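Local coordinates for putative curved DNA-binding protein (Chaetomium thermophilum var. thermophilum DSM 1495, PDB 4IPA) that probably acts in ribosome biogenesis as Arx1, a member of the peptidase M24 family related to the methionine aminopeptidases, at residues A[252-257]-A[342-347]. Numbering follows the deposited sequence.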
loop_
_atom_site.group_PDB
_atom_site.type_symbol
_atom_site.label_atom_id
_atom_site.label_comp_id
_atom_site.label_asym_id
_atom_site.label_seq_id
_atom_site.Cartn_x
_atom_site.Cartn_y
_atom_site.Cartn_z
ATOM N N GLY A 252 6.129 4.751 -2.458
ATOM C CA GLY A 252 5.108 3.990 -1.762
ATOM C C GLY A 252 5.720 2.651 -1.373
ATOM O O GLY A 252 5.877 1.758 -2.202
ATOM N N VAL A 253 6.097 2.515 -0.109
ATOM C CA VAL A 253 6.809 1.332 0.330
ATOM C C VAL A 253 5.856 0.300 0.932
ATOM O O VAL A 253 5.172 0.585 1.933
ATOM C CB VAL A 253 7.881 1.677 1.388
ATOM C CG1 VAL A 253 8.584 0.390 1.855
ATOM C CG2 VAL A 253 8.896 2.707 0.834
ATOM N N GLU A 254 5.818 -0.885 0.318
ATOM C CA GLU A 254 4.926 -1.960 0.755
ATOM C C GLU A 254 5.664 -3.228 1.148
ATOM O O GLU A 254 6.617 -3.661 0.472
ATOM C CB GLU A 254 3.890 -2.321 -0.318
ATOM C CG GLU A 254 2.838 -3.316 0.204
ATOM C CD GLU A 254 1.797 -3.747 -0.820
ATOM O OE1 GLU A 254 1.602 -3.041 -1.827
ATOM O OE2 GLU A 254 1.165 -4.812 -0.611
ATOM N N VAL A 255 5.212 -3.820 2.251
ATOM C CA VAL A 255 5.589 -5.186 2.609
ATOM C C VAL A 255 4.348 -6.019 2.893
ATOM O O VAL A 255 3.336 -5.492 3.377
ATOM C CB VAL A 255 6.499 -5.249 3.849
ATOM C CG1 VAL A 255 7.816 -4.535 3.573
ATOM C CG2 VAL A 255 5.789 -4.672 5.085
ATOM N N GLY A 256 4.440 -7.314 2.600
ATOM C CA GLY A 256 3.392 -8.249 2.958
ATOM C C GLY A 256 3.903 -9.617 3.403
ATOM O O GLY A 256 4.868 -10.168 2.862
ATOM N N CYS A 257 3.242 -10.177 4.404
ATOM C CA CYS A 257 3.598 -11.504 4.869
ATOM C C CYS A 257 2.397 -12.427 4.874
ATOM O O CYS A 257 1.242 -11.992 4.807
ATOM C CB CYS A 257 4.225 -11.437 6.252
ATOM S SG CYS A 257 5.878 -10.757 6.227
ATOM N N VAL A 342 -3.083 -13.067 5.533
ATOM C CA VAL A 342 -1.966 -12.225 5.150
ATOM C C VAL A 342 -2.014 -10.907 5.896
ATOM O O VAL A 342 -3.072 -10.478 6.362
ATOM C CB VAL A 342 -1.927 -11.944 3.633
ATOM C CG1 VAL A 342 -1.932 -13.255 2.854
ATOM C CG2 VAL A 342 -3.085 -11.033 3.222
ATOM N N CYS A 343 -0.850 -10.281 6.012
ATOM C CA CYS A 343 -0.707 -9.008 6.679
ATOM C C CYS A 343 0.072 -8.064 5.755
ATOM O O CYS A 343 1.028 -8.485 5.118
ATOM C CB CYS A 343 0.026 -9.235 8.001
ATOM S SG CYS A 343 0.240 -7.782 9.026
ATOM N N ARG A 344 -0.349 -6.802 5.662
ATOM C CA ARG A 344 0.307 -5.837 4.762
ATOM C C ARG A 344 0.457 -4.455 5.394
ATOM O O ARG A 344 -0.404 -3.988 6.157
ATOM C CB ARG A 344 -0.454 -5.693 3.426
ATOM C CG ARG A 344 -0.649 -7.001 2.648
ATOM C CD ARG A 344 -1.122 -6.758 1.196
ATOM N NE ARG A 344 -2.401 -6.060 1.152
ATOM C CZ ARG A 344 -2.549 -4.775 0.828
ATOM N NH1 ARG A 344 -1.494 -4.029 0.493
ATOM N NH2 ARG A 344 -3.758 -4.240 0.827
ATOM N N LEU A 345 1.568 -3.806 5.091
ATOM C CA LEU A 345 1.737 -2.402 5.436
ATOM C C LEU A 345 2.194 -1.637 4.208
ATOM O O LEU A 345 2.911 -2.165 3.360
ATOM C CB LEU A 345 2.768 -2.243 6.542
ATOM C CG LEU A 345 2.397 -2.867 7.889
ATOM C CD1 LEU A 345 3.659 -3.068 8.747
ATOM C CD2 LEU A 345 1.361 -2.001 8.597
ATOM N N LEU A 346 1.788 -0.379 4.125
ATOM C CA LEU A 346 2.164 0.457 3.011
ATOM C C LEU A 346 2.363 1.850 3.587
ATOM O O LEU A 346 1.470 2.419 4.229
ATOM C CB LEU A 346 1.097 0.439 1.897
ATOM C CG LEU A 346 1.596 0.738 0.470
ATOM C CD1 LEU A 346 0.576 0.364 -0.645
ATOM C CD2 LEU A 346 2.043 2.192 0.330
ATOM N N THR A 347 3.557 2.373 3.368
ATOM C CA THR A 347 3.944 3.666 3.885
ATOM C C THR A 347 4.425 4.513 2.714
ATOM O O THR A 347 5.206 4.049 1.884
ATOM C CB THR A 347 5.103 3.511 4.899
ATOM O OG1 THR A 347 4.736 2.568 5.922
ATOM C CG2 THR A 347 5.453 4.851 5.539
HETATM O O HOH W 1 5.209 0.143 4.626
#
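Glu254 and Arg344 meet on one face of a pair of antiparallel strands, 252-257 and 342-347, and form a salt bridge of 3.0 Å between Glu254 OE2 and Arg344 NH1. The two groups are not paired flat: their planes stand 58° apart, and NH1 comes to OE2 from above the carboxylate. Glu254 reaches over in an extended chain, CG anti to the backbone N (chi1 -172°), while the arginine's CD passes 3.5 Å from OE2 and the bend at chi3 (-61°) turns the guanidinium back so that NH1 meets the same oxygen. The other oxygen, OE1, lies against Leu346 CD1 at 3.7 Å. Replacing Glu254 by an alanine would probably leave the Arg344 guanidinium without this charge partner and freer to turn.

Six backbone hydrogen bonds close the seam tightly, two at each of the pairs Val253-Thr347, Val255-Leu345 and Cys257-Cys343; the shortest runs from Val253 N to Thr347 O, 2.7 Å. At the non-hydrogen-bonded pairs between them CA-H groups lean on carbonyls, as where Gly256 CA sits 3.2 Å from Cys343 O. Gly256 puts no side chain beside Arg344.

The face of Val253, Val255, Cys257, Cys343, Leu345 and Thr347 is wholly buried. There Val255 and Leu345 lie side by side, CG2 to CB 4.1 Å, and helix 148-167 covers the valines and cysteines through Leu164 and Thr157. A water also sits on this face, giving a hydrogen bond to Val253 O (2.7 Å) and accepting one from Thr347 OG1. By contrast, Glu254 on the other face is the one residue of the twelve still partly exposed. Strand 250-258 runs between strands 210-220 and 342-352, inside the curved, helix-backed antiparallel sheet characteristic of the M24 "pita-bread" fold.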